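Local atomic coordinates of putative polysaccharide deacetylase (PDB entry 5JP6), a protein that probably acts as a zinc-dependent family 4 carbohydrate esterase that removes acetyl groups from peptidoglycan. Residues 144-155 with 353-364; 178-187 with 335-343. The protein carries 1 engineered substitution. All coordinates share one frame; numbering follows the deposited sequence. Where two conformers were deposited one is given.

How the contacts relate
Both contacts belong to the NodB-type deacetylase unit with its central parallel sheet, and helix 339-354 runs between them. Its first turns take part in contact 2 and its last residues in contact 1, where the chain continues into strand 358-364. Along the sequence, contact 2 is nested inside the long loop that contact 1 closes, in the order 144-155, 178-187, 335-343, 353-364. The contact centres are about 21 Å apart and the nearest atoms about 11 Å, so they do not touch. Contact 2 is buried and close to the zinc, whereas contact 1 lies farther out and adds strand 150-153 to the sheet, away from the zinc site.

Contact 1. Residues 144-155 with 353-364; sequences FRFPDNTQKRDM and YNRGYSVVLLTA
With CG of Phe144 wedged between its own backbone N and carbonyl carbon (chi1 65°) and CG of Tyr353 anti to the backbone N (chi1 -178°), the two rings slide over each other. They sit where the loop before strand 150-153 meets the end of helix 339-354; beyond them strand 150-153 pairs with strand 358-364 of the NodB-type parallel sheet. The rings form an offset stack, centroids of Phe144 and Tyr353 4.2 Å apart and planes at 21°, and the CB of each residue lies over the other's ring. Phe146, buried beside them, is a flat hydrophobic filler: CE2 of Phe144 lies over the rim of one face, while Val359 CG2 sits over the centre of the opposite one, 3.9 Å from the Phe146 ring centroid. A water shared by the carbonyls of Pro147 and Val359 bridges the chains before they pair.

From there the strands run parallel, and the hydrogen bonds alternate between them. Leu361 N binds Asn149 O at 2.9 Å, and Leu361 O receives Gln151 N at 2.8 Å. The next pair continues the ladder, Thr363 N to Gln151 O at 3.1 Å and Arg153 N to Thr363 O at 2.8 Å. Branched Thr150 and Thr363 suit the extended backbone, and their CG2 methyls meet on the face they share with Leu361.

The other face carries Gln151 and Leu362. Gln151 NE2 donates to Asn149 OD1 at 3.0 Å while both Val360 methyls pack against it; Glu170, on strand 170-176 beyond strand 358-364, accepts from Gln151 NE2 and Asn149 ND2. Arg153 folds back, its NH2 donating to Gln151 OE1 and Gly164 O. With NH1 bonded to Lys152 O, this helps hold the guanidinium, and Leu362 CD2 presses on its face, 3.6 Å from Arg153 NH2.

Contact 2. Residues 178-187 with 335-343; sequences GPHGLYTDAI and HDIQRRTAE
Hydrogen bonding between Thr184 and Asp336 supplies the polar core. Thr184 OG1 donates to Asp336 OD2 at 2.6 Å, meeting the oxygen on its anti side, 32° out of the carboxylate plane. The same hydroxyl accepts His180 N at 2.9 Å, a double role that a threonine can play in a buried place. Asp336 CG stands between its backbone N and carbonyl carbon (chi1 54°), which turns the carboxylate to the 178-187 segment, and a water links Asp336 OD1 to Gly178 N. Glycine suits position 178 because a CB would run into Asp336 OD2. The Tyr183 hydroxyl bonds to Asn95.

Among charges, Arg339 NE and NH2 both hold Glu343 OE2, and NH1 forms salt bridges with Glu94 and Asp118.

Ring contacts involve Tyr183, sandwiched between the His180 imidazole and Arg339, whose CB is 3.8 Å from the Tyr183 ring centroid. At the ring edge, Ile337 O approaches Tyr183 CE2 to 3.3 Å.

Apolar packing joins the short helical segments 183-187 and 339-343, whose axes approach to 8.8 Å at 24°. Small Ala342 and Ala186 permit this closeness, and Ile187 CG1 lies 3.8 Å from Ala342 CB while its CD1 rests on Asp336 CB. Ile337 CG2 lies 3.6 Å from Gly178 CA.

Two strand-to-helix loops meet here, consistent with the active-site end of the sheet in a family 4 carbohydrate esterase, where Asp177 binds zinc with His227 and Tyr280.

Contact 1. Residues 144-155 with 353-364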
loop_
_atom_site.group_PDB
_atom_site.type_symbol
_atom_site.label_atom_id
_atom_site.label_comp_id
_atom_site.label_asym_id
_atom_site.label_seq_id
_atom_site.Cartn_x
_atom_site.Cartn_y
_atom_site.Cartn_z
ATOM N N PHE A 144 -20.146 11.024 10.179
ATOM C CA PHE A 144 -21.078 9.899 10.036
ATOM C C PHE A 144 -20.356 8.668 10.542
ATOM O O PHE A 144 -19.140 8.698 10.738
ATOM C CB PHE A 144 -21.566 9.693 8.587
ATOM C CG PHE A 144 -20.493 9.287 7.626
ATOM C CD1 PHE A 144 -19.733 10.250 6.935
ATOM C CD2 PHE A 144 -20.193 7.945 7.449
ATOM C CE1 PHE A 144 -18.703 9.860 6.092
ATOM C CE2 PHE A 144 -19.206 7.553 6.569
ATOM C CZ PHE A 144 -18.465 8.489 5.883
ATOM N N ARG A 145 -21.093 7.585 10.676
ATOM C CA ARG A 145 -20.534 6.355 11.195
ATOM C C ARG A 145 -21.066 5.182 10.370
ATOM O O ARG A 145 -22.290 4.997 10.298
ATOM C CB ARG A 145 -20.941 6.204 12.653
ATOM C CG ARG A 145 -20.467 4.959 13.359
ATOM C CD ARG A 145 -20.983 4.958 14.795
ATOM N NE ARG A 145 -20.456 3.843 15.578
ATOM C CZ ARG A 145 -20.927 2.593 15.536
ATOM N NH1 ARG A 145 -21.939 2.271 14.733
ATOM N NH2 ARG A 145 -20.370 1.646 16.297
ATOM N N PHE A 146 -20.190 4.414 9.737
ATOM C CA PHE A 146 -20.595 3.159 9.124
ATOM C C PHE A 146 -20.988 2.209 10.301
ATOM O O PHE A 146 -20.329 2.186 11.354
ATOM C CB PHE A 146 -19.437 2.505 8.314
ATOM C CG PHE A 146 -19.111 3.187 6.999
ATOM C CD1 PHE A 146 -19.994 3.092 5.916
ATOM C CD2 PHE A 146 -17.907 3.893 6.807
ATOM C CE1 PHE A 146 -19.684 3.671 4.704
ATOM C CE2 PHE A 146 -17.638 4.482 5.572
ATOM C CZ PHE A 146 -18.519 4.372 4.543
ATOM N N PRO A 147 -22.045 1.402 10.113
ATOM C CA PRO A 147 -22.333 0.368 11.123
ATOM C C PRO A 147 -21.244 -0.661 11.215
ATOM O O PRO A 147 -20.532 -0.920 10.240
ATOM C CB PRO A 147 -23.631 -0.287 10.615
ATOM C CG PRO A 147 -23.724 0.049 9.164
ATOM C CD PRO A 147 -22.892 1.281 8.902
ATOM N N ASP A 148 -21.087 -1.277 12.387
ATOM C CA ASP A 148 -20.253 -2.459 12.434
ATOM C C ASP A 148 -20.757 -3.522 11.450
ATOM O O ASP A 148 -21.968 -3.777 11.327
ATOM C CB ASP A 148 -20.284 -3.089 13.831
ATOM C CG ASP A 148 -19.641 -2.222 14.915
ATOM O OD1 ASP A 148 -18.753 -1.396 14.625
ATOM O OD2 ASP A 148 -20.056 -2.395 16.089
ATOM N N ASN A 149 -19.805 -4.116 10.749
ATOM C CA ASN A 149 -20.084 -5.191 9.812
ATOM C C ASN A 149 -18.855 -6.046 9.602
ATOM O O ASN A 149 -18.089 -5.831 8.690
ATOM C CB ASN A 149 -20.551 -4.601 8.483
ATOM C CG ASN A 149 -21.274 -5.618 7.619
ATOM O OD1 ASN A 149 -21.088 -6.846 7.754
ATOM N ND2 ASN A 149 -22.090 -5.108 6.717
ATOM N N THR A 150 -18.679 -7.002 10.509
ATOM C CA THR A 150 -17.597 -7.959 10.464
ATOM C C THR A 150 -18.184 -9.315 10.126
ATOM O O THR A 150 -19.074 -9.797 10.810
ATOM C CB THR A 150 -16.815 -7.975 11.805
ATOM O OG1 THR A 150 -16.203 -6.651 11.987
ATOM C CG2 THR A 150 -15.763 -9.041 11.816
ATOM N N GLN A 151 -17.616 -9.944 9.087
ATOM C CA GLN A 151 -18.096 -11.191 8.559
ATOM C C GLN A 151 -16.974 -12.220 8.641
ATOM O O GLN A 151 -15.853 -11.998 8.177
ATOM C CB GLN A 151 -18.595 -11.008 7.145
ATOM C CG GLN A 151 -19.839 -10.124 7.072
ATOM C CD GLN A 151 -20.346 -9.910 5.667
ATOM O OE1 GLN A 151 -20.243 -10.774 4.810
ATOM N NE2 GLN A 151 -20.910 -8.762 5.439
ATOM N N LYS A 152 -17.308 -13.377 9.202
ATOM C CA LYS A 152 -16.349 -14.433 9.441
ATOM C C LYS A 152 -16.279 -15.359 8.229
ATOM O O LYS A 152 -17.309 -15.686 7.614
ATOM C CB LYS A 152 -16.721 -15.254 10.668
ATOM C CG LYS A 152 -16.676 -14.479 11.971
ATOM C CD LYS A 152 -17.226 -15.339 13.105
ATOM C CE LYS A 152 -17.321 -14.551 14.385
ATOM N NZ LYS A 152 -17.934 -15.400 15.440
ATOM N N ARG A 153 -15.069 -15.850 7.968
ATOM C CA ARG A 153 -14.814 -16.819 6.893
ATOM C C ARG A 153 -13.957 -17.940 7.462
ATOM O O ARG A 153 -13.022 -17.694 8.185
ATOM C CB ARG A 153 -14.091 -16.180 5.720
ATOM C CG ARG A 153 -14.821 -15.034 5.076
ATOM C CD ARG A 153 -16.063 -15.489 4.334
ATOM N NE ARG A 153 -16.805 -14.369 3.762
ATOM C CZ ARG A 153 -17.850 -13.776 4.323
ATOM N NH1 ARG A 153 -18.307 -14.143 5.520
ATOM N NH2 ARG A 153 -18.433 -12.764 3.685
ATOM N N ASP A 154 -14.317 -19.173 7.171
ATOM C CA ASP A 154 -13.536 -20.329 7.624
ATOM C C ASP A 154 -12.299 -20.440 6.740
ATOM O O ASP A 154 -12.373 -20.723 5.531
ATOM C CB ASP A 154 -14.406 -21.593 7.570
ATOM C CG ASP A 154 -13.669 -22.898 8.000
ATOM O OD1 ASP A 154 -12.528 -22.840 8.400
ATOM O OD2 ASP A 154 -14.315 -23.871 7.846
ATOM N N MET A 155 -11.150 -20.280 7.389
ATOM C CA MET A 155 -9.888 -20.342 6.711
ATOM C C MET A 155 -9.075 -21.599 7.067
ATOM O O MET A 155 -7.951 -21.758 6.644
ATOM C CB MET A 155 -9.152 -18.998 6.896
ATOM C CG MET A 155 -10.018 -17.811 6.217
ATOM S SD MET A 155 -9.176 -16.424 6.409
ATOM C CE MET A 155 -10.469 -15.266 6.331
ATOM N N TYR A 353 -20.273 6.236 1.597
ATOM C CA TYR A 353 -21.457 6.482 2.385
ATOM C C TYR A 353 -22.590 7.142 1.564
ATOM O O TYR A 353 -23.730 6.637 1.543
ATOM C CB TYR A 353 -21.094 7.353 3.586
ATOM C CG TYR A 353 -22.243 7.621 4.498
ATOM C CD1 TYR A 353 -22.640 6.664 5.427
ATOM C CD2 TYR A 353 -22.901 8.827 4.463
ATOM C CE1 TYR A 353 -23.674 6.912 6.296
ATOM C CE2 TYR A 353 -23.946 9.080 5.328
ATOM C CZ TYR A 353 -24.321 8.111 6.227
ATOM O OH TYR A 353 -25.337 8.396 7.069
ATOM N N ASN A 354 -22.225 8.176 0.799
ATOM C CA ASN A 354 -23.177 8.887 -0.045
ATOM C C ASN A 354 -23.841 7.970 -1.081
ATOM O O ASN A 354 -25.049 8.123 -1.436
ATOM C CB ASN A 354 -22.548 10.093 -0.757
ATOM C CG ASN A 354 -22.218 11.248 0.163
ATOM O OD1 ASN A 354 -22.728 11.353 1.277
ATOM N ND2 ASN A 354 -21.325 12.131 -0.331
ATOM N N ARG A 355 -23.059 7.040 -1.602
ATOM C CA ARG A 355 -23.480 6.131 -2.667
ATOM C C ARG A 355 -24.210 4.892 -2.179
ATOM O O ARG A 355 -24.606 4.068 -3.006
ATOM C CB ARG A 355 -22.275 5.769 -3.547
ATOM C CG ARG A 355 -21.711 6.990 -4.268
ATOM C CD ARG A 355 -20.308 6.745 -4.788
ATOM N NE ARG A 355 -19.739 7.927 -5.443
ATOM C CZ ARG A 355 -19.586 8.106 -6.747
ATOM N NH1 ARG A 355 -20.028 7.220 -7.617
ATOM N NH2 ARG A 355 -19.038 9.230 -7.182
ATOM N N GLY A 356 -24.365 4.755 -0.856
ATOM C CA GLY A 356 -25.133 3.674 -0.258
ATOM C C GLY A 356 -24.357 2.413 0.021
ATOM O O GLY A 356 -24.947 1.353 0.254
ATOM N N TYR A 357 -23.034 2.526 0.038
ATOM C CA TYR A 357 -22.172 1.377 0.268
ATOM C C TYR A 357 -21.875 1.254 1.802
ATOM O O TYR A 357 -21.886 2.262 2.545
ATOM C CB TYR A 357 -20.891 1.431 -0.625
ATOM C CG TYR A 357 -21.143 1.223 -2.102
ATOM C CD1 TYR A 357 -21.479 2.291 -2.941
ATOM C CD2 TYR A 357 -21.075 -0.045 -2.680
ATOM C CE1 TYR A 357 -21.765 2.076 -4.267
ATOM C CE2 TYR A 357 -21.372 -0.227 -4.014
ATOM C CZ TYR A 357 -21.734 0.829 -4.795
ATOM O OH TYR A 357 -21.994 0.643 -6.145
ATOM N N SER A 358 -21.616 0.022 2.255
ATOM C CA SER A 358 -21.202 -0.254 3.616
ATOM C C SER A 358 -19.833 -0.963 3.608
ATOM O O SER A 358 -19.524 -1.723 2.703
ATOM C CB SER A 358 -22.224 -1.167 4.300
ATOM O OG SER A 358 -23.495 -0.576 4.265
ATOM N N VAL A 359 -18.998 -0.680 4.617
ATOM C CA VAL A 359 -17.696 -1.254 4.719
ATOM C C VAL A 359 -17.714 -2.520 5.577
ATOM O O VAL A 359 -18.234 -2.512 6.691
ATOM C CB VAL A 359 -16.668 -0.249 5.270
ATOM C CG1 VAL A 359 -15.310 -0.927 5.510
ATOM C CG2 VAL A 359 -16.508 0.927 4.306
ATOM N N VAL A 360 -17.167 -3.603 5.033
ATOM C CA VAL A 360 -17.149 -4.910 5.700
ATOM C C VAL A 360 -15.731 -5.318 6.026
ATOM O O VAL A 360 -14.841 -5.213 5.183
ATOM C CB VAL A 360 -17.753 -5.989 4.777
ATOM C CG1 VAL A 360 -17.572 -7.378 5.334
ATOM C CG2 VAL A 360 -19.230 -5.684 4.544
ATOM N N LEU A 361 -15.548 -5.868 7.226
ATOM C CA LEU A 361 -14.298 -6.497 7.588
ATOM C C LEU A 361 -14.448 -8.011 7.472
ATOM O O LEU A 361 -15.403 -8.571 8.007
ATOM C CB LEU A 361 -13.913 -6.163 9.029
ATOM C CG LEU A 361 -12.568 -6.682 9.509
ATOM C CD1 LEU A 361 -11.436 -6.071 8.749
ATOM C CD2 LEU A 361 -12.450 -6.436 11.015
ATOM N N LEU A 362 -13.523 -8.665 6.764
ATOM C CA LEU A 362 -13.520 -10.135 6.722
ATOM C C LEU A 362 -12.457 -10.600 7.718
ATOM O O LEU A 362 -11.347 -10.042 7.759
ATOM C CB LEU A 362 -13.184 -10.659 5.316
ATOM C CG LEU A 362 -14.141 -10.229 4.211
ATOM C CD1 LEU A 362 -13.628 -10.719 2.859
ATOM C CD2 LEU A 362 -15.549 -10.728 4.487
ATOM N N THR A 363 -12.791 -11.626 8.482
ATOM C CA THR A 363 -11.921 -12.129 9.512
ATOM C C THR A 363 -12.084 -13.643 9.622
ATOM O O THR A 363 -13.087 -14.206 9.172
ATOM C CB THR A 363 -12.208 -11.417 10.856
ATOM O OG1 THR A 363 -11.079 -11.576 11.712
ATOM C CG2 THR A 363 -13.489 -11.965 11.490
ATOM N N ALA A 364 -11.099 -14.291 10.207
ATOM C CA ALA A 364 -11.191 -15.746 10.432
ATOM C C ALA A 364 -12.339 -16.121 11.371
ATOM O O ALA A 364 -12.607 -15.426 12.358
ATOM C CB ALA A 364 -9.892 -16.290 10.980
HETATM O O HOH W 1 -20.367 -0.905 7.498
#

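Contact 2. Residues 178-187 with 335-343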
loop_
_atom_site.group_PDB
_atom_site.type_symbol
_atom_site.label_atom_id
_atom_site.label_comp_id
_atom_site.label_asym_id
_atom_site.label_seq_id
_atom_site.Cartn_x
_atom_site.Cartn_y
_atom_site.Cartn_z
ATOM N N GLY A 178 2.262 -1.770 3.374
ATOM C CA GLY A 178 2.591 -0.948 4.543
ATOM C C GLY A 178 3.095 -1.828 5.680
ATOM O O GLY A 178 3.324 -3.025 5.521
ATOM N N PRO A 179 3.265 -1.233 6.849
ATOM C CA PRO A 179 2.914 0.161 7.118
ATOM C C PRO A 179 3.974 1.148 6.666
ATOM O O PRO A 179 5.176 0.844 6.705
ATOM C CB PRO A 179 2.810 0.180 8.651
ATOM C CG PRO A 179 3.728 -0.905 9.096
ATOM C CD PRO A 179 3.651 -1.952 8.055
ATOM N N HIS A 180 3.514 2.331 6.279
ATOM C CA HIS A 180 4.415 3.477 6.062
ATOM C C HIS A 180 4.552 4.245 7.383
ATOM O O HIS A 180 3.693 4.159 8.247
ATOM C CB HIS A 180 3.854 4.388 4.958
ATOM C CG HIS A 180 4.819 5.435 4.469
ATOM N ND1 HIS A 180 4.865 6.724 4.984
ATOM C CD2 HIS A 180 5.805 5.361 3.557
ATOM C CE1 HIS A 180 5.816 7.394 4.363
ATOM N NE2 HIS A 180 6.411 6.582 3.512
ATOM N N GLY A 181 5.649 4.987 7.546
ATOM C CA GLY A 181 5.867 5.754 8.745
ATOM C C GLY A 181 4.964 6.953 8.981
ATOM O O GLY A 181 4.820 7.381 10.124
ATOM N N LEU A 182 4.344 7.464 7.905
ATOM C CA LEU A 182 3.409 8.573 7.983
ATOM C C LEU A 182 2.033 8.263 7.436
ATOM O O LEU A 182 1.040 8.547 8.105
ATOM C CB LEU A 182 3.943 9.764 7.180
ATOM C CG LEU A 182 5.193 10.435 7.702
ATOM C CD1 LEU A 182 5.729 11.478 6.709
ATOM C CD2 LEU A 182 4.891 11.062 9.062
ATOM N N TYR A 183 1.962 7.692 6.227
ATOM C CA TYR A 183 0.674 7.666 5.540
ATOM C C TYR A 183 -0.321 6.711 6.173
ATOM O O TYR A 183 -1.543 6.948 6.117
ATOM C CB TYR A 183 0.801 7.340 4.056
ATOM C CG TYR A 183 1.970 7.957 3.317
ATOM C CD1 TYR A 183 2.438 9.251 3.561
ATOM C CD2 TYR A 183 2.567 7.236 2.295
ATOM C CE1 TYR A 183 3.524 9.756 2.854
ATOM C CE2 TYR A 183 3.637 7.729 1.582
ATOM C CZ TYR A 183 4.116 9.002 1.870
ATOM O OH TYR A 183 5.215 9.476 1.182
ATOM N N THR A 184 0.183 5.628 6.738
ATOM C CA THR A 184 -0.694 4.645 7.315
ATOM C C THR A 184 -1.502 5.255 8.466
ATOM O O THR A 184 -2.704 5.001 8.585
ATOM C CB THR A 184 0.117 3.388 7.762
ATOM O OG1 THR A 184 0.717 2.797 6.617
ATOM C CG2 THR A 184 -0.797 2.392 8.448
ATOM N N ASP A 185 -0.843 6.074 9.304
ATOM C CA ASP A 185 -1.543 6.726 10.406
ATOM C C ASP A 185 -2.655 7.641 9.845
ATOM O O ASP A 185 -3.709 7.742 10.435
ATOM C CB ASP A 185 -0.576 7.474 11.329
ATOM C CG ASP A 185 0.238 6.558 12.188
ATOM O OD1 ASP A 185 -0.354 5.693 12.840
ATOM O OD2 ASP A 185 1.511 6.703 12.155
ATOM N N ALA A 186 -2.417 8.331 8.729
ATOM C CA ALA A 186 -3.478 9.155 8.125
ATOM C C ALA A 186 -4.674 8.282 7.694
ATOM O O ALA A 186 -5.820 8.632 7.923
ATOM C CB ALA A 186 -2.956 9.952 6.940
ATOM N N ILE A 187 -4.382 7.133 7.095
ATOM C CA ILE A 187 -5.420 6.193 6.710
ATOM C C ILE A 187 -6.175 5.697 7.974
ATOM O O ILE A 187 -7.420 5.661 7.999
ATOM C CB ILE A 187 -4.866 5.092 5.784
ATOM C CG1 ILE A 187 -4.598 5.670 4.373
ATOM C CG2 ILE A 187 -5.814 3.900 5.752
ATOM C CD1 ILE A 187 -3.673 4.844 3.520
ATOM N N HIS A 335 -3.061 0.774 -1.592
ATOM C CA HIS A 335 -1.745 0.662 -0.947
ATOM C C HIS A 335 -1.604 1.778 0.076
ATOM O O HIS A 335 -1.679 2.953 -0.293
ATOM C CB HIS A 335 -0.641 0.742 -1.995
ATOM C CG HIS A 335 -0.688 -0.361 -3.005
ATOM N ND1 HIS A 335 -1.558 -0.327 -4.078
ATOM C CD2 HIS A 335 -0.059 -1.568 -3.051
ATOM C CE1 HIS A 335 -1.432 -1.465 -4.751
ATOM N NE2 HIS A 335 -0.532 -2.219 -4.146
ATOM N N ASP A 336 -1.379 1.431 1.349
ATOM C CA ASP A 336 -1.287 2.474 2.388
ATOM C C ASP A 336 0.107 3.157 2.308
ATOM O O ASP A 336 0.319 4.171 2.970
ATOM C CB ASP A 336 -1.651 2.020 3.812
ATOM C CG ASP A 336 -0.873 0.825 4.283
ATOM O OD1 ASP A 336 -0.746 -0.134 3.483
ATOM O OD2 ASP A 336 -0.395 0.814 5.450
ATOM N N ILE A 337 1.006 2.662 1.468
ATOM C CA ILE A 337 2.275 3.347 1.174
ATOM C C ILE A 337 2.162 4.391 0.057
ATOM O O ILE A 337 3.142 5.069 -0.273
ATOM C CB ILE A 337 3.416 2.341 0.862
ATOM C CG1 ILE A 337 3.120 1.529 -0.391
ATOM C CG2 ILE A 337 3.642 1.413 2.049
ATOM C CD1 ILE A 337 4.308 0.827 -0.963
ATOM N N GLN A 338 0.955 4.546 -0.502
ATOM C CA GLN A 338 0.719 5.520 -1.556
ATOM C C GLN A 338 0.142 6.799 -0.896
ATOM O O GLN A 338 -0.982 6.800 -0.388
ATOM C CB GLN A 338 -0.276 4.987 -2.584
ATOM C CG GLN A 338 -0.359 5.842 -3.847
ATOM C CD GLN A 338 0.932 5.731 -4.687
ATOM O OE1 GLN A 338 1.393 4.636 -5.091
ATOM N NE2 GLN A 338 1.547 6.842 -4.889
ATOM N N ARG A 339 0.911 7.881 -0.918
ATOM C CA ARG A 339 0.474 9.111 -0.254
ATOM C C ARG A 339 -0.887 9.561 -0.726
ATOM O O ARG A 339 -1.762 9.926 0.089
ATOM C CB ARG A 339 1.488 10.238 -0.410
ATOM C CG ARG A 339 0.921 11.527 0.121
ATOM C CD ARG A 339 1.943 12.590 0.340
ATOM N NE ARG A 339 1.289 13.771 0.889
ATOM C CZ ARG A 339 1.857 14.953 1.023
ATOM N NH1 ARG A 339 3.128 15.110 0.717
ATOM N NH2 ARG A 339 1.155 15.949 1.533
ATOM N N ARG A 340 -1.111 9.513 -2.033
ATOM C CA ARG A 340 -2.348 10.098 -2.556
ATOM C C ARG A 340 -3.571 9.336 -2.056
ATOM O O ARG A 340 -4.612 9.922 -1.863
ATOM C CB ARG A 340 -2.321 10.138 -4.069
ATOM C CG ARG A 340 -3.405 10.990 -4.685
ATOM C CD ARG A 340 -3.154 11.133 -6.184
ATOM N NE ARG A 340 -1.819 11.575 -6.544
ATOM C CZ ARG A 340 -1.430 12.846 -6.751
ATOM N NH1 ARG A 340 -2.235 13.863 -6.546
ATOM N NH2 ARG A 340 -0.212 13.089 -7.164
ATOM N N THR A 341 -3.399 8.042 -1.811
ATOM C CA THR A 341 -4.477 7.253 -1.221
ATOM C C THR A 341 -4.854 7.747 0.168
ATOM O O THR A 341 -6.067 7.866 0.495
ATOM C CB THR A 341 -4.106 5.773 -1.243
ATOM O OG1 THR A 341 -3.939 5.362 -2.603
ATOM C CG2 THR A 341 -5.153 4.879 -0.547
ATOM N N ALA A 342 -3.850 8.082 0.983
ATOM C CA ALA A 342 -4.137 8.674 2.310
ATOM C C ALA A 342 -4.819 10.053 2.112
ATOM O O ALA A 342 -5.781 10.393 2.837
ATOM C CB ALA A 342 -2.875 8.775 3.158
ATOM N N GLU A 343 -4.359 10.853 1.128
ATOM C CA GLU A 343 -4.920 12.172 0.930
ATOM C C GLU A 343 -6.403 12.124 0.570
ATOM O O GLU A 343 -7.141 13.036 0.924
ATOM C CB GLU A 343 -4.171 12.918 -0.192
ATOM C CG GLU A 343 -2.713 13.232 0.104
ATOM C CD GLU A 343 -2.527 14.433 1.012
ATOM O OE1 GLU A 343 -3.397 15.341 1.095
ATOM O OE2 GLU A 343 -1.432 14.512 1.643
HETATM O O HOH W 2 -0.389 -2.686 4.345
#